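Local coordinates for protein endolysin PlyC, small cell-wall binding subunit (Streptococcus phage C1, PDB 4F87) that forms the ring-shaped homooctamer that binds the host cell wall in phage endolysin PlyC, which degrades streptococcal peptidoglycan to cause lysis, at residues Ser12-Phe17 with Gln51-Ile56; Phe17-Asp22 with Arg30-Gly35. All blocks are in the same frame, centred on the assembly; numbering follows the deposited sequence.

Contact 1 (Ser12-Phe17 with Gln51-Ile56); sequences SGVQGF and QIIPSI
Ile52 meets the lead-in to strand 16-20 where two segments run almost alongside each other, their end-to-end directions 7° apart, before becoming parallel neighbours in the mixed sheet of the subunit. The Ile52 methyl CD1 touches Ser12 CB at 4.1 Å and also Val14 CG2, whose side chain it crosses at about a right angle. No direct hydrogen bond joins the segments; a water does that work, donating to Ile52 O and to Val14 O and also hydrogen-bonded to Ser12 OG. The same hydroxyl closes an ST turn by accepting from Val14 N at 3.1 Å, a position it gains because OG sits between the backbone N and carbonyl carbon (chi1 73°).

Ile53 uses two branches. Its CG2 meets Val14 CG1 at 3.7 Å, while CD1, at the end of an extended chain, lies 3.9 Å from Phe17 CA. Its CB comes up to the carbonyl oxygen of Gly16, a residue with an extended backbone of positive phi. That Gly16 O also faces Pro54, 3.3 Å from the ring carbon CD. Pro54 O in turn accepts a CA-H...O contact from Phe17 CA, and the same oxygen accepts a probable backbone hydrogen bond from Leu18 N, where true strand pairing takes over.

The contact also reaches two neighbouring subunits of the octamer: Pro54 packs on Ile52 of a second subunit, and Ile52 on Pro54 of a third. Ile56 ends the walk on the Phe17 ring, which also touches Ile66 and Met70 of helix 63-70. Ile56 CD1 stands 3.9 Å above one face of that ring, displaced toward the rim, and Ile56 CG1 approaches Phe17 CD1 at 3.9 Å.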
# COMPACT_ATOMS: atom_id res chain seq x y z
N SER B 12 -8.60 -6.87 -9.23
CA SER B 12 -9.08 -8.11 -9.82
C SER B 12 -9.05 -9.33 -8.90
O SER B 12 -9.66 -10.34 -9.24
CB SER B 12 -8.32 -8.42 -11.10
OG SER B 12 -7.00 -8.82 -10.75
N GLY B 13 -8.25 -9.29 -7.86
CA GLY B 13 -8.06 -10.46 -6.99
C GLY B 13 -7.26 -11.54 -7.70
O GLY B 13 -7.38 -12.72 -7.36
N VAL B 14 -6.45 -11.15 -8.72
CA VAL B 14 -5.63 -12.07 -9.50
C VAL B 14 -4.22 -11.55 -9.57
O VAL B 14 -4.00 -10.39 -9.94
CB VAL B 14 -6.18 -12.27 -10.94
CG1 VAL B 14 -5.27 -13.20 -11.78
CG2 VAL B 14 -7.62 -12.81 -10.93
N GLN B 15 -3.25 -12.41 -9.22
CA GLN B 15 -1.83 -12.10 -9.34
C GLN B 15 -1.21 -13.21 -10.17
O GLN B 15 -1.43 -14.38 -9.88
CB GLN B 15 -1.13 -12.02 -7.97
CG GLN B 15 -1.52 -10.78 -7.20
CD GLN B 15 -0.85 -10.71 -5.85
OE1 GLN B 15 0.37 -10.78 -5.73
NE2 GLN B 15 -1.64 -10.55 -4.80
N GLY B 16 -0.46 -12.85 -11.20
CA GLY B 16 0.18 -13.86 -12.02
C GLY B 16 0.50 -13.37 -13.40
O GLY B 16 0.58 -12.16 -13.63
N PHE B 17 0.69 -14.31 -14.32
CA PHE B 17 1.02 -13.94 -15.68
C PHE B 17 0.70 -15.08 -16.61
O PHE B 17 0.70 -16.25 -16.20
CB PHE B 17 2.52 -13.55 -15.82
CG PHE B 17 3.50 -14.59 -15.31
CD1 PHE B 17 3.95 -15.61 -16.15
CD2 PHE B 17 3.96 -14.56 -14.00
CE1 PHE B 17 4.83 -16.59 -15.67
CE2 PHE B 17 4.88 -15.52 -13.54
CZ PHE B 17 5.31 -16.52 -14.38
N GLN B 51 -6.18 -8.58 -20.26
CA GLN B 51 -6.71 -7.29 -19.78
C GLN B 51 -6.33 -7.04 -18.33
O GLN B 51 -6.41 -5.88 -17.89
CB GLN B 51 -8.24 -7.27 -19.88
CG GLN B 51 -8.75 -7.41 -21.33
CD GLN B 51 -8.63 -6.10 -22.09
OE1 GLN B 51 -9.41 -5.16 -21.91
NE2 GLN B 51 -7.63 -5.99 -22.94
N ILE B 52 -5.96 -8.09 -17.56
CA ILE B 52 -5.71 -7.92 -16.13
C ILE B 52 -4.35 -8.40 -15.64
O ILE B 52 -3.96 -7.99 -14.54
CB ILE B 52 -6.86 -8.54 -15.28
CG1 ILE B 52 -7.03 -10.06 -15.53
CG2 ILE B 52 -8.18 -7.78 -15.46
CD1 ILE B 52 -7.89 -10.79 -14.44
N ILE B 53 -3.64 -9.26 -16.39
CA ILE B 53 -2.32 -9.70 -15.95
C ILE B 53 -1.33 -9.61 -17.10
O ILE B 53 -1.73 -9.67 -18.27
CB ILE B 53 -2.33 -11.14 -15.33
CG1 ILE B 53 -2.90 -12.18 -16.31
CG2 ILE B 53 -3.04 -11.18 -13.97
CD1 ILE B 53 -2.83 -13.65 -15.81
N PRO B 54 -0.03 -9.51 -16.78
CA PRO B 54 0.97 -9.47 -17.86
C PRO B 54 1.04 -10.79 -18.63
O PRO B 54 0.64 -11.85 -18.13
CB PRO B 54 2.30 -9.21 -17.14
CG PRO B 54 2.02 -9.34 -15.70
CD PRO B 54 0.56 -9.35 -15.44
N SER B 55 1.56 -10.70 -19.86
CA SER B 55 1.73 -11.85 -20.75
C SER B 55 3.18 -11.79 -21.24
O SER B 55 3.61 -10.81 -21.86
CB SER B 55 0.74 -11.72 -21.89
OG SER B 55 0.87 -12.80 -22.80
N ILE B 56 3.96 -12.79 -20.83
CA ILE B 56 5.39 -12.79 -21.12
C ILE B 56 5.81 -14.05 -21.86
O ILE B 56 5.05 -15.02 -21.96
CB ILE B 56 6.22 -12.59 -19.81
CG1 ILE B 56 6.09 -13.82 -18.87
CG2 ILE B 56 5.84 -11.25 -19.11
CD1 ILE B 56 7.12 -13.80 -17.68
O HOH W 1 -4.86 -8.61 -12.04

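Contact 2 (Phe17-Asp22 with Arg30-Gly35); sequences FLFHTD and RAFING
Phe32 touches both Phe17 and Phe19, chiefly through CD2, and the three rings cluster as the dense part of this contact. The Phe19 and Phe32 planes are only 17° apart but slid past one another, so they barely overlap and meet through Phe19 CE2 and Phe32 CD2, 3.5 Å apart. On the Phe17 flank the rings are oblique, inclined at 51°, with Phe17 CZ 3.6 Å from Phe32 CD2. Helix 63-70 covers this cluster through Val63, Ile66 and Met70.

The backbones beneath belong to an antiparallel beta hairpin of strands 16-20 and 29-33. Phe17 with Phe32 and Phe19 with Arg30 are hydrogen-bonded pairs, the bond from Phe19 N to Arg30 O (2.9 Å) arriving above the carbonyl plane. Between them Leu18 and Ala31 form a non-hydrogen-bonded pair, with Leu18 CD2 against Ala31 CB at 4.0 Å on the other face of the sheet.

Arg30 still packs closely, its CB making a CH-pi contact over one face of the Phe19 ring, 3.8 Å from the centroid. Beyond the bend at chi3 the contact loosens toward the guanidinium of this partly exposed residue. That group is turned 75° from the Phe19 ring, and NE forms a salt bridge with Glu37; both residues take part in the interaction with the host cell wall.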
# COMPACT_ATOMS: atom_id res chain seq x y z
N PHE B 17 0.69 -14.31 -14.32
CA PHE B 17 1.02 -13.94 -15.68
C PHE B 17 0.70 -15.08 -16.61
O PHE B 17 0.70 -16.25 -16.20
CB PHE B 17 2.52 -13.55 -15.82
CG PHE B 17 3.50 -14.59 -15.31
CD1 PHE B 17 3.95 -15.61 -16.15
CD2 PHE B 17 3.96 -14.56 -14.00
CE1 PHE B 17 4.83 -16.59 -15.67
CE2 PHE B 17 4.88 -15.52 -13.54
CZ PHE B 17 5.31 -16.52 -14.38
N LEU B 18 0.47 -14.73 -17.87
CA LEU B 18 0.37 -15.71 -18.96
C LEU B 18 1.79 -15.94 -19.49
O LEU B 18 2.64 -15.01 -19.46
CB LEU B 18 -0.45 -15.13 -20.10
CG LEU B 18 -1.93 -15.06 -19.81
CD1 LEU B 18 -2.54 -13.90 -20.56
CD2 LEU B 18 -2.62 -16.36 -20.24
N PHE B 19 2.06 -17.15 -19.99
CA PHE B 19 3.35 -17.42 -20.60
C PHE B 19 3.21 -18.34 -21.80
O PHE B 19 2.31 -19.20 -21.86
CB PHE B 19 4.39 -17.96 -19.58
CG PHE B 19 4.06 -19.24 -18.84
CD1 PHE B 19 4.69 -20.44 -19.18
CD2 PHE B 19 3.18 -19.23 -17.77
CE1 PHE B 19 4.44 -21.60 -18.45
CE2 PHE B 19 2.90 -20.40 -17.06
CZ PHE B 19 3.55 -21.58 -17.40
N HIS B 20 4.08 -18.13 -22.78
CA HIS B 20 4.16 -18.97 -23.98
C HIS B 20 5.57 -18.82 -24.54
O HIS B 20 6.30 -17.90 -24.14
CB HIS B 20 3.12 -18.53 -25.05
CG HIS B 20 3.47 -17.26 -25.76
ND1 HIS B 20 3.31 -16.03 -25.15
CD2 HIS B 20 4.01 -17.07 -26.98
CE1 HIS B 20 3.74 -15.13 -26.02
NE2 HIS B 20 4.16 -15.71 -27.14
N THR B 21 5.94 -19.69 -25.48
CA THR B 21 7.18 -19.54 -26.21
C THR B 21 6.91 -19.31 -27.67
O THR B 21 5.98 -19.91 -28.23
CB THR B 21 8.14 -20.75 -26.00
OG1 THR B 21 9.35 -20.51 -26.72
CG2 THR B 21 7.58 -22.08 -26.52
N ASP B 22 7.77 -18.51 -28.30
CA ASP B 22 7.80 -18.31 -29.74
C ASP B 22 8.91 -19.16 -30.38
O ASP B 22 9.21 -18.99 -31.57
CB ASP B 22 7.95 -16.83 -30.10
CG ASP B 22 6.74 -16.01 -29.77
OD1 ASP B 22 5.62 -16.56 -29.79
OD2 ASP B 22 6.91 -14.79 -29.50
N ARG B 30 -0.07 -20.86 -21.28
CA ARG B 30 -0.28 -21.31 -19.92
C ARG B 30 -0.34 -20.08 -19.02
O ARG B 30 -0.10 -18.96 -19.48
CB ARG B 30 0.82 -22.27 -19.47
CG ARG B 30 0.91 -23.49 -20.38
CD ARG B 30 1.91 -24.54 -19.88
NE ARG B 30 1.53 -25.14 -18.60
CZ ARG B 30 0.57 -26.05 -18.43
NH1 ARG B 30 -0.12 -26.50 -19.47
NH2 ARG B 30 0.29 -26.50 -17.21
N ALA B 31 -0.68 -20.26 -17.74
CA ALA B 31 -0.67 -19.13 -16.84
C ALA B 31 -0.37 -19.56 -15.44
O ALA B 31 -0.65 -20.71 -15.07
CB ALA B 31 -2.03 -18.41 -16.85
N PHE B 32 0.17 -18.63 -14.64
CA PHE B 32 0.20 -18.78 -13.19
C PHE B 32 -0.87 -17.82 -12.70
O PHE B 32 -0.86 -16.63 -13.08
CB PHE B 32 1.56 -18.40 -12.57
CG PHE B 32 2.55 -19.51 -12.70
CD1 PHE B 32 2.58 -20.55 -11.79
CD2 PHE B 32 3.47 -19.51 -13.74
CE1 PHE B 32 3.51 -21.59 -11.93
CE2 PHE B 32 4.38 -20.56 -13.89
CZ PHE B 32 4.38 -21.60 -12.99
N ILE B 33 -1.85 -18.32 -11.96
CA ILE B 33 -2.92 -17.47 -11.42
C ILE B 33 -2.98 -17.78 -9.93
O ILE B 33 -3.29 -18.91 -9.54
CB ILE B 33 -4.29 -17.67 -12.13
CG1 ILE B 33 -4.20 -17.14 -13.60
CG2 ILE B 33 -5.44 -16.97 -11.33
CD1 ILE B 33 -5.32 -17.44 -14.45
N ASN B 34 -2.64 -16.78 -9.11
CA ASN B 34 -2.63 -16.94 -7.66
C ASN B 34 -1.79 -18.16 -7.21
O ASN B 34 -2.21 -18.92 -6.33
CB ASN B 34 -4.07 -16.94 -7.11
CG ASN B 34 -4.78 -15.63 -7.38
OD1 ASN B 34 -4.15 -14.60 -7.61
ND2 ASN B 34 -6.11 -15.61 -7.29
N GLY B 35 -0.65 -18.35 -7.88
CA GLY B 35 0.27 -19.43 -7.57
C GLY B 35 -0.12 -20.80 -8.07
O GLY B 35 0.54 -21.79 -7.70

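From the N terminus, the chain first passes through 12-17, the lead-in and start of strand 16-20, and runs on directly into 17-22, with Phe17 belonging to both contacts. A short loop then returns it as strand 29-33, and contact 2 closes this hairpin. After strand 36-40 and helix 43-50 the chain comes back at 51-56, where contact 1 closes a much longer loop with contact 2 nested inside it. Strand 16-20 is therefore flanked by 29-33 and 55-57, antiparallel and parallel to it respectively. A probable hydrogen bond between Gln15 O and Asn34 N also stitches the two contacts together.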